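ABC-type metal ion transport system, periplasmic component (Vibrio vulnificus, PDB 3K2D) binds methionine in the cleft of a periplasmic-binding-protein fold, probably serves as the substrate-binding lipoprotein of an ABC transporter, and activates Toll-like receptor 2. Local coordinates at residues A[26-31]-A[220-225]; A[50-55]-A[74-79]; A[90-95]-A[172-177]; A[129-134]-A[144-149]. The protein carries 4 engineered substitutions. All blocks are in the same frame, centred on the assembly; numbering follows the deposited sequence.

Contact 1: A[26-31]-A[220-225]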
# COMPACT_ATOMS: atom_id res chain seq x y z
N LYS A 26 -2.24 2.26 20.85
CA LYS A 26 -2.64 1.75 22.14
C LYS A 26 -1.38 1.21 22.83
O LYS A 26 -1.07 1.58 23.97
CB LYS A 26 -3.69 0.65 21.95
CG LYS A 26 -4.16 -0.03 23.22
CD LYS A 26 -5.07 -1.21 22.89
CE LYS A 26 -5.38 -2.06 24.12
NZ LYS A 26 -4.18 -2.78 24.65
N VAL A 27 -0.65 0.34 22.14
CA VAL A 27 0.56 -0.25 22.69
C VAL A 27 1.63 0.80 23.02
O VAL A 27 2.39 0.65 23.98
CB VAL A 27 1.14 -1.30 21.71
CG1 VAL A 27 2.56 -1.69 22.12
CG2 VAL A 27 0.23 -2.53 21.69
N ALA A 28 1.68 1.86 22.22
CA ALA A 28 2.65 2.91 22.46
C ALA A 28 2.39 3.65 23.79
O ALA A 28 3.33 4.08 24.46
CB ALA A 28 2.64 3.90 21.30
N LYS A 29 1.13 3.78 24.17
CA LYS A 29 0.80 4.46 25.42
C LYS A 29 1.08 3.61 26.66
O LYS A 29 1.52 4.12 27.68
CB LYS A 29 -0.67 4.90 25.46
CG LYS A 29 -1.00 5.73 26.70
CD LYS A 29 -2.51 5.85 26.96
CE LYS A 29 -3.22 6.66 25.87
NZ LYS A 29 -4.70 6.74 26.11
N GLU A 30 0.81 2.32 26.57
CA GLU A 30 1.01 1.42 27.69
C GLU A 30 2.49 1.14 27.92
O GLU A 30 2.95 1.11 29.06
CB GLU A 30 0.27 0.11 27.46
CG GLU A 30 -1.11 0.31 26.85
CD GLU A 30 -1.90 -0.97 26.73
OE1 GLU A 30 -1.33 -2.00 26.29
OE2 GLU A 30 -3.11 -0.94 27.06
N LYS A 31 3.23 0.93 26.84
CA LYS A 31 4.65 0.63 26.92
C LYS A 31 5.59 1.83 27.03
O LYS A 31 6.55 1.79 27.80
CB LYS A 31 5.08 -0.20 25.70
CG LYS A 31 4.63 -1.64 25.70
CD LYS A 31 5.10 -2.34 24.43
CE LYS A 31 4.91 -3.85 24.48
NZ LYS A 31 5.93 -4.54 25.32
N VAL A 220 7.53 2.91 16.15
CA VAL A 220 7.97 1.82 15.28
C VAL A 220 7.98 0.52 16.06
O VAL A 220 7.54 -0.52 15.57
CB VAL A 220 9.41 2.06 14.73
CG1 VAL A 220 9.92 0.81 14.04
CG2 VAL A 220 9.42 3.21 13.77
N LYS A 221 8.50 0.57 17.28
CA LYS A 221 8.58 -0.62 18.12
C LYS A 221 7.19 -1.12 18.50
O LYS A 221 6.88 -2.31 18.42
CB LYS A 221 9.41 -0.32 19.38
CG LYS A 221 10.29 -1.49 19.83
CD LYS A 221 11.12 -1.18 21.08
CE LYS A 221 12.23 -0.15 20.83
NZ LYS A 221 11.72 1.23 20.58
N ALA A 222 6.33 -0.19 18.91
CA ALA A 222 4.97 -0.54 19.29
C ALA A 222 4.21 -1.23 18.15
O ALA A 222 3.43 -2.15 18.37
CB ALA A 222 4.24 0.72 19.74
N TYR A 223 4.46 -0.77 16.92
CA TYR A 223 3.78 -1.29 15.73
C TYR A 223 4.26 -2.68 15.38
O TYR A 223 3.59 -3.41 14.65
CB TYR A 223 4.05 -0.34 14.55
CG TYR A 223 2.99 -0.30 13.46
CD1 TYR A 223 2.74 -1.40 12.64
CD2 TYR A 223 2.27 0.87 13.22
CE1 TYR A 223 1.80 -1.33 11.60
CE2 TYR A 223 1.33 0.95 12.20
CZ TYR A 223 1.10 -0.15 11.39
OH TYR A 223 0.18 -0.05 10.36
N GLN A 224 5.43 -3.05 15.90
CA GLN A 224 5.99 -4.36 15.60
C GLN A 224 5.78 -5.37 16.72
O GLN A 224 6.30 -6.48 16.66
CB GLN A 224 7.49 -4.23 15.31
CG GLN A 224 7.81 -3.16 14.30
CD GLN A 224 9.28 -3.03 14.02
OE1 GLN A 224 10.10 -3.09 14.93
NE2 GLN A 224 9.63 -2.85 12.75
N THR A 225 5.01 -4.98 17.74
CA THR A 225 4.74 -5.87 18.86
C THR A 225 3.82 -6.99 18.43
O THR A 225 3.14 -6.90 17.41
CB THR A 225 4.07 -5.13 20.05
OG1 THR A 225 2.82 -4.56 19.62
CG2 THR A 225 5.00 -4.05 20.62
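A28 and A222 join helix 16-32 to the end of helix 214-223, two neighbouring helices of the alpha/beta lobe built on the sheet that carries strands 36-41 and 78-83. The interface is apolar. Small residues let the backbones come near, the CA atoms of A28 and A222 lying 5.2 Å apart and their CB atoms 3.9 Å. The same A222 CB rests against V27 CG1, and the ends of V27 and T225 meet head on, V27 CG1 to T225 CG2 at 3.7 Å. V27 can do this because its CG1 is swung opposite the backbone N (chi1 167°). K31 runs past T225 the other way, laying its CE on T225 CG2. Behind A222, Y223 turns to V20 and A24 of helix 16-32 and to I204 of the sheet.

Polar interactions stay within each side. On one, K26 NZ forms a salt bridge with E30 OE2 from above the carboxylate plane, and has a second acidic partner in E227. On the other, T225, the N-cap residue of helix 226-235, folds back on the preceding helix: A222 O accepts both T225 N and, at 2.8 Å, T225 OG1, the two donors arriving from the same face of the carbonyl plane.

Contact 2: A[50-55]-A[74-79]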
# COMPACT_ATOMS: atom_id res chain seq x y z
N ALA A 50 2.51 15.81 3.69
CA ALA A 50 2.18 16.30 5.03
C ALA A 50 3.39 16.17 5.94
O ALA A 50 3.70 17.08 6.72
CB ALA A 50 1.00 15.51 5.61
N LEU A 51 4.07 15.03 5.83
CA LEU A 51 5.24 14.76 6.63
C LEU A 51 6.32 15.81 6.35
O LEU A 51 6.84 16.45 7.27
CB LEU A 51 5.77 13.35 6.32
CG LEU A 51 7.06 12.92 7.02
CD1 LEU A 51 6.95 13.19 8.51
CD2 LEU A 51 7.32 11.43 6.76
N ASP A 52 6.62 15.99 5.07
CA ASP A 52 7.62 16.96 4.63
C ASP A 52 7.27 18.39 5.04
O ASP A 52 8.14 19.14 5.45
CB ASP A 52 7.77 16.87 3.11
CG ASP A 52 8.90 17.74 2.59
OD1 ASP A 52 10.07 17.45 2.91
OD2 ASP A 52 8.61 18.71 1.85
N ASP A 53 5.99 18.76 4.93
CA ASP A 53 5.54 20.09 5.29
C ASP A 53 5.55 20.35 6.80
O ASP A 53 5.53 21.50 7.23
CB ASP A 53 4.11 20.36 4.80
CG ASP A 53 4.02 20.51 3.29
OD1 ASP A 53 4.94 21.12 2.70
OD2 ASP A 53 3.02 20.02 2.71
N GLY A 54 5.56 19.29 7.59
CA GLY A 54 5.56 19.45 9.03
C GLY A 54 4.17 19.33 9.64
O GLY A 54 3.97 19.65 10.81
N SER A 55 3.20 18.87 8.86
CA SER A 55 1.84 18.73 9.35
C SER A 55 1.69 17.49 10.22
O SER A 55 0.78 17.41 11.05
CB SER A 55 0.86 18.67 8.18
OG SER A 55 0.98 19.82 7.36
N ARG A 74 9.53 14.88 -6.07
CA ARG A 74 9.19 16.09 -5.31
C ARG A 74 10.29 16.58 -4.37
O ARG A 74 10.18 17.68 -3.84
CB ARG A 74 7.90 15.86 -4.52
CG ARG A 74 6.95 14.88 -5.19
CD ARG A 74 5.53 15.41 -5.31
NE ARG A 74 5.40 16.53 -6.23
CZ ARG A 74 4.34 16.75 -7.00
NH1 ARG A 74 3.31 15.91 -6.98
NH2 ARG A 74 4.30 17.82 -7.79
N ASP A 75 11.32 15.77 -4.16
CA ASP A 75 12.41 16.15 -3.27
C ASP A 75 11.99 16.36 -1.83
O ASP A 75 12.19 17.44 -1.28
N TYR A 76 11.44 15.33 -1.20
CA TYR A 76 10.95 15.45 0.18
C TYR A 76 11.91 15.30 1.38
O TYR A 76 11.58 15.77 2.47
CB TYR A 76 9.77 14.50 0.38
CG TYR A 76 8.49 14.88 -0.34
CD1 TYR A 76 8.04 16.21 -0.37
CD2 TYR A 76 7.69 13.90 -0.93
CE1 TYR A 76 6.82 16.54 -0.96
CE2 TYR A 76 6.48 14.22 -1.52
CZ TYR A 76 6.05 15.53 -1.53
OH TYR A 76 4.83 15.83 -2.10
N LYS A 77 13.05 14.64 1.22
CA LYS A 77 13.97 14.49 2.37
C LYS A 77 13.34 13.72 3.54
O LYS A 77 12.99 14.29 4.57
CB LYS A 77 14.43 15.86 2.89
CG LYS A 77 14.82 16.83 1.79
CD LYS A 77 16.22 17.42 1.98
CE LYS A 77 16.31 18.24 3.25
NZ LYS A 77 17.62 18.96 3.33
N LEU A 78 13.22 12.41 3.38
CA LEU A 78 12.61 11.57 4.41
C LEU A 78 13.52 10.40 4.68
O LEU A 78 14.39 10.09 3.89
CB LEU A 78 11.25 11.08 3.91
CG LEU A 78 10.38 12.22 3.38
CD1 LEU A 78 9.13 11.65 2.70
CD2 LEU A 78 10.01 13.14 4.52
N THR A 79 13.31 9.73 5.81
CA THR A 79 14.13 8.58 6.14
C THR A 79 13.25 7.46 6.67
O THR A 79 12.32 7.71 7.44
CB THR A 79 15.18 8.93 7.22
OG1 THR A 79 15.91 10.10 6.83
CG2 THR A 79 16.16 7.79 7.40
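D52 and Y76 cross at about a right angle, the aspartate reaching from the last turn of helix 47-53 to the flank of the tyrosine ring. Its CG lies opposite the backbone N (chi1 -174°), which carries the carboxylate out over the loop that precedes strand 78-83. There OD2 sits at the ring edge, near the ring plane and 3.4 Å from Y76 CD1, while carboxylate and ring planes are turned 49° from each other. The other oxygen, OD1, is modelled too close to Y76 O for that approach to be relied on. One face of the Y76 ring carries R74 CB, offset toward the rim, and the Y76 side chain also touches N48, A49 and Q70.

Just beyond D52 the helix closes in a Schellman motif: S55 N bonds to A50 O at 2.8 Å and G54 N to L51 O at 3.1 Å, with G54 at a positive phi of 97°. L51 O is further held by R207 NH1.

The second pair lies nearer the sheet, where L51 and L78 lie alongside each other, pointing opposite ways. L78 CD2 fits against both CG and CD2 of L51, 3.9 Å from each. Both leucines also pack on V205 of strand 202-207, the neighbour of strand 78-83 in the sheet.

Contact 3: A[90-95]-A[172-177]. With MET (methionine), chain C.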
# COMPACT_ATOMS: atom_id res chain seq x y z
N ALA A 90 -3.27 -8.37 -4.85
CA ALA A 90 -3.97 -9.40 -5.59
C ALA A 90 -4.87 -8.84 -6.67
O ALA A 90 -5.21 -7.65 -6.68
CB ALA A 90 -4.81 -10.23 -4.64
N GLY A 91 -5.23 -9.72 -7.60
CA GLY A 91 -6.14 -9.34 -8.66
C GLY A 91 -7.50 -9.89 -8.27
O GLY A 91 -7.62 -11.06 -7.91
N TYR A 92 -8.53 -9.05 -8.30
CA TYR A 92 -9.87 -9.49 -7.95
C TYR A 92 -10.80 -9.42 -9.16
O TYR A 92 -10.46 -8.85 -10.19
CB TYR A 92 -10.44 -8.63 -6.82
CG TYR A 92 -9.57 -8.57 -5.59
CD1 TYR A 92 -8.52 -7.65 -5.49
CD2 TYR A 92 -9.81 -9.43 -4.51
CE1 TYR A 92 -7.73 -7.59 -4.35
CE2 TYR A 92 -9.02 -9.37 -3.36
CZ TYR A 92 -7.98 -8.44 -3.29
OH TYR A 92 -7.20 -8.38 -2.17
N SER A 93 -11.99 -10.00 -9.01
CA SER A 93 -12.96 -10.02 -10.10
C SER A 93 -14.37 -10.43 -9.68
O SER A 93 -14.55 -11.34 -8.87
CB SER A 93 -12.49 -10.97 -11.20
OG SER A 93 -13.48 -11.12 -12.19
N LYS A 94 -15.36 -9.77 -10.25
CA LYS A 94 -16.75 -10.10 -9.97
C LYS A 94 -17.27 -10.96 -11.12
O LYS A 94 -18.46 -11.28 -11.18
CB LYS A 94 -17.59 -8.82 -9.86
CG LYS A 94 -16.98 -7.75 -8.97
CD LYS A 94 -17.87 -7.34 -7.78
CE LYS A 94 -18.96 -6.35 -8.17
NZ LYS A 94 -19.69 -5.84 -6.97
N GLN A 95 -16.38 -11.35 -12.02
CA GLN A 95 -16.76 -12.13 -13.19
C GLN A 95 -16.08 -13.49 -13.32
O GLN A 95 -16.73 -14.51 -13.58
CB GLN A 95 -16.45 -11.32 -14.46
CG GLN A 95 -16.94 -9.89 -14.41
CD GLN A 95 -18.45 -9.80 -14.35
OE1 GLN A 95 -19.01 -8.71 -14.26
NE2 GLN A 95 -19.11 -10.95 -14.42
N SER A 172 -9.45 -6.54 -11.70
CA SER A 172 -8.67 -5.42 -11.19
C SER A 172 -7.68 -5.81 -10.11
O SER A 172 -8.01 -6.54 -9.19
CB SER A 172 -9.58 -4.35 -10.62
OG SER A 172 -10.56 -3.93 -11.55
N ILE A 173 -6.46 -5.29 -10.23
CA ILE A 173 -5.43 -5.52 -9.23
C ILE A 173 -5.59 -4.34 -8.28
O ILE A 173 -5.38 -3.19 -8.67
CB ILE A 173 -4.03 -5.56 -9.87
CG1 ILE A 173 -3.90 -6.86 -10.68
CG2 ILE A 173 -2.94 -5.47 -8.80
CD1 ILE A 173 -2.60 -7.00 -11.46
N ILE A 174 -5.99 -4.62 -7.05
CA ILE A 174 -6.26 -3.59 -6.06
C ILE A 174 -5.37 -3.70 -4.83
O ILE A 174 -5.18 -4.80 -4.31
CB ILE A 174 -7.72 -3.68 -5.58
CG1 ILE A 174 -8.66 -3.72 -6.79
CG2 ILE A 174 -8.05 -2.51 -4.67
CD1 ILE A 174 -10.14 -3.92 -6.44
N ASN A 175 -4.85 -2.57 -4.36
CA ASN A 175 -4.02 -2.53 -3.15
C ASN A 175 -4.96 -3.01 -2.03
O ASN A 175 -6.14 -2.65 -2.01
CB ASN A 175 -3.57 -1.09 -2.84
CG ASN A 175 -2.66 -0.51 -3.91
OD1 ASN A 175 -1.46 -0.79 -3.95
ND2 ASN A 175 -3.22 0.31 -4.78
N THR A 176 -4.45 -3.81 -1.10
CA THR A 176 -5.28 -4.31 -0.01
C THR A 176 -5.85 -3.14 0.81
O THR A 176 -6.88 -3.25 1.45
CB THR A 176 -4.48 -5.26 0.92
OG1 THR A 176 -4.08 -6.42 0.18
CG2 THR A 176 -5.33 -5.70 2.10
N THR A 177 -5.15 -2.02 0.75
CA THR A 177 -5.55 -0.80 1.45
C THR A 177 -6.98 -0.44 1.11
O THR A 177 -7.71 0.08 1.95
CB THR A 177 -4.69 0.39 1.02
OG1 THR A 177 -3.31 0.12 1.29
CG2 THR A 177 -5.13 1.65 1.76
N MET C . -0.07 -0.34 1.02
CA MET C . 0.25 -0.59 -0.44
C MET C . 0.50 -2.05 -0.60
O MET C . 1.20 -2.65 0.27
CB MET C . 1.51 0.09 -0.93
CG MET C . 1.47 1.55 -0.89
SD MET C . 2.71 2.26 -1.92
CE MET C . 2.17 3.88 -1.50
OXT MET C . 0.04 -2.62 -1.59
O HOH W 1 -4.88 -6.70 -2.41
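Y92 and I174 both set the first side-chain branch opposite their own carbonyl carbon (chi1 -55° for Y92 CG, -51° for I174 CG1), so that the ring is laid across the isoleucine at about a right angle. They lie on one face of the second five-stranded mixed sheet of the binding-protein fold, in which strand 90-92 runs antiparallel to strand 171-174. Two backbone bonds hold the Y92-S172 end of the pair: Y92 N to S172 O at 2.7 Å, nearly straight (174°), and S172 N to Y92 O at 2.9 Å. On the opposite face I173 packs against S120, L123 and L124 of helix 114-126.

The Y92 ring touches I174 CB with its CD1 and CE1, and I174 O stands at the ring edge in its plane, 3.8 Å from CE1. A water in the same plane donates a hydrogen bond to I174 O at 2.7 Å and bonds to Y92 OH at 2.9 Å and T176 OG1 at 2.7 Å, with a weak bond from A90 N.

The turn into helix 176-179 enters the methionine pocket, which N175 and T177 help to line. The ligand is also hydrogen-bonded to R119 and N202. T177 OG1, hydrogen-bonded to E17 and Y44 as well, accepts a hydrogen bond from the methionine N at 3.3 Å.

Contact 4: A[129-134]-A[144-149]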
# COMPACT_ATOMS: atom_id res chain seq x y z
N LEU A 129 -0.42 -13.61 -18.44
CA LEU A 129 -1.35 -12.80 -19.22
C LEU A 129 -0.61 -11.91 -20.20
O LEU A 129 -1.13 -11.55 -21.25
CB LEU A 129 -2.20 -11.92 -18.29
CG LEU A 129 -3.24 -12.64 -17.44
CD1 LEU A 129 -3.83 -11.66 -16.44
CD2 LEU A 129 -4.34 -13.23 -18.33
N ILE A 130 0.62 -11.56 -19.84
CA ILE A 130 1.45 -10.71 -20.70
C ILE A 130 2.91 -11.01 -20.45
O ILE A 130 3.26 -11.68 -19.47
CB ILE A 130 1.25 -9.22 -20.41
CG1 ILE A 130 1.70 -8.91 -18.98
CG2 ILE A 130 -0.20 -8.83 -20.62
CD1 ILE A 130 2.41 -7.59 -18.84
N LYS A 131 3.77 -10.52 -21.32
CA LYS A 131 5.20 -10.71 -21.14
C LYS A 131 5.85 -9.34 -21.25
O LYS A 131 5.43 -8.51 -22.07
CB LYS A 131 5.76 -11.66 -22.21
CG LYS A 131 7.19 -12.07 -21.91
CD LYS A 131 7.80 -12.98 -22.96
CE LYS A 131 9.29 -13.21 -22.66
NZ LYS A 131 10.08 -11.93 -22.59
N LEU A 132 6.84 -9.07 -20.40
CA LEU A 132 7.54 -7.78 -20.39
C LEU A 132 8.96 -7.95 -20.91
O LEU A 132 9.52 -9.05 -20.85
CB LEU A 132 7.57 -7.21 -18.98
CG LEU A 132 6.19 -6.95 -18.39
CD1 LEU A 132 6.29 -6.78 -16.88
CD2 LEU A 132 5.58 -5.71 -19.04
N ARG A 133 9.56 -6.87 -21.41
CA ARG A 133 10.92 -6.96 -21.92
C ARG A 133 11.85 -7.48 -20.84
O ARG A 133 11.62 -7.31 -19.66
CB ARG A 133 11.39 -5.59 -22.42
CG ARG A 133 11.69 -4.55 -21.37
CD ARG A 133 11.91 -3.21 -22.05
NE ARG A 133 12.36 -2.18 -21.13
CZ ARG A 133 13.58 -2.10 -20.63
NH1 ARG A 133 14.50 -3.01 -20.97
NH2 ARG A 133 13.90 -1.13 -19.79
N PRO A 134 12.95 -8.13 -21.25
CA PRO A 134 13.91 -8.69 -20.30
C PRO A 134 14.48 -7.76 -19.22
O PRO A 134 14.44 -8.09 -18.04
CB PRO A 134 15.01 -9.24 -21.22
CG PRO A 134 14.26 -9.55 -22.50
CD PRO A 134 13.38 -8.35 -22.64
N ASP A 144 6.49 -1.36 -22.13
CA ASP A 144 7.39 -2.50 -21.93
C ASP A 144 6.80 -3.86 -22.28
O ASP A 144 7.50 -4.88 -22.19
CB ASP A 144 7.90 -2.53 -20.49
CG ASP A 144 8.72 -1.31 -20.15
OD1 ASP A 144 9.67 -1.02 -20.90
OD2 ASP A 144 8.41 -0.63 -19.15
N ILE A 145 5.53 -3.89 -22.68
CA ILE A 145 4.89 -5.15 -23.02
C ILE A 145 5.39 -5.71 -24.36
O ILE A 145 5.37 -5.03 -25.38
CB ILE A 145 3.36 -4.98 -23.08
CG1 ILE A 145 2.83 -4.65 -21.69
CG2 ILE A 145 2.71 -6.25 -23.64
CD1 ILE A 145 1.44 -4.04 -21.68
N VAL A 146 5.85 -6.96 -24.36
CA VAL A 146 6.34 -7.54 -25.60
C VAL A 146 5.49 -8.70 -26.08
O VAL A 146 5.78 -9.30 -27.11
CB VAL A 146 7.82 -8.04 -25.47
CG1 VAL A 146 8.70 -6.89 -25.03
CG2 VAL A 146 7.91 -9.21 -24.49
N GLU A 147 4.44 -9.01 -25.33
CA GLU A 147 3.55 -10.10 -25.70
C GLU A 147 2.24 -9.92 -24.95
O GLU A 147 2.23 -9.69 -23.74
CB GLU A 147 4.19 -11.45 -25.38
CG GLU A 147 3.68 -12.56 -26.28
CD GLU A 147 4.33 -13.91 -26.02
OE1 GLU A 147 5.57 -14.03 -26.16
OE2 GLU A 147 3.58 -14.86 -25.67
N ASN A 148 1.14 -10.03 -25.68
CA ASN A 148 -0.20 -9.85 -25.14
C ASN A 148 -1.15 -10.78 -25.89
O ASN A 148 -1.98 -10.34 -26.69
CB ASN A 148 -0.62 -8.39 -25.35
CG ASN A 148 -1.97 -8.07 -24.76
OD1 ASN A 148 -2.60 -8.91 -24.11
ND2 ASN A 148 -2.43 -6.84 -24.96
N PRO A 149 -1.05 -12.09 -25.63
CA PRO A 149 -1.86 -13.15 -26.25
C PRO A 149 -3.38 -12.99 -26.23
O PRO A 149 -4.04 -13.25 -27.23
CB PRO A 149 -1.39 -14.41 -25.52
CG PRO A 149 -0.99 -13.88 -24.18
CD PRO A 149 -0.22 -12.65 -24.55
O HOH W 2 -3.07 -11.56 -22.99
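K131 O is gripped by two successive backbone amides of the facing strand, V146 N at 2.8 Å with a nearly straight N-H (166°) and E147 N by a weak, bent bond at 3.4 Å. The return bond, K131 N to E147 O at 3.0 Å, fixes the pairing on one side of this irregularity, and R133 N to D144 O at 3.0 Å fixes it on the other.

R133 and D144 extend the pairing through their side chains. The arginine starts with CG lodged between its backbone N and carbonyl carbon (chi1 72°) and then runs extended to NE, which forms a salt bridge with D144 OD1 at 2.9 Å. The carboxylate oxygen lies in the plane of the guanidinium, at its edge, whereas NE comes from above the carboxylate plane, 47° out of it. D144 OD2 is held separately by T141 N.

The remaining side chains sort by side. I145 CG1 touches both I130 CD1 (4.1 Å) and L132 CD2 (4.0 Å), which approach it from the same side, and I130 and L132 continue onto L124 and L122 of helix 114-126. K131 instead faces E147, CB to CB, and its aliphatic chain runs along V146 CG2. At the far end a water donates to L129 O and to N148 OD1, the latter at 2.9 Å; I152 N also bonds to N148 OD1.

With V146 and E147 both opposite K131, the arrangement is a classic beta bulge in a two-stranded antiparallel ribbon, packed beside helix 114-126 at the periphery of its lobe.

Contacts 1 and 2 belong to the lobe built on the sheet of strands 36-41, 8-13, 58-63, 202-207 and 78-83; contact 3 lies in the second five-stranded sheet, with contact 4 on a small separate ribbon. Along the chain, contact 1 encloses the other three, contact 2 closes before contact 3 opens, and contact 4 is nested within contact 3. The chain passes to the second sheet between strands 78-83 and 90-92 and returns between 192-193 and 202-207, as expected of a two-lobed binding protein. Centres of contacts 1 and 4 are 44 Å apart, those of 3 and 4 about 21 Å. Of the four, contact 3 alone contributes residues to the methionine site.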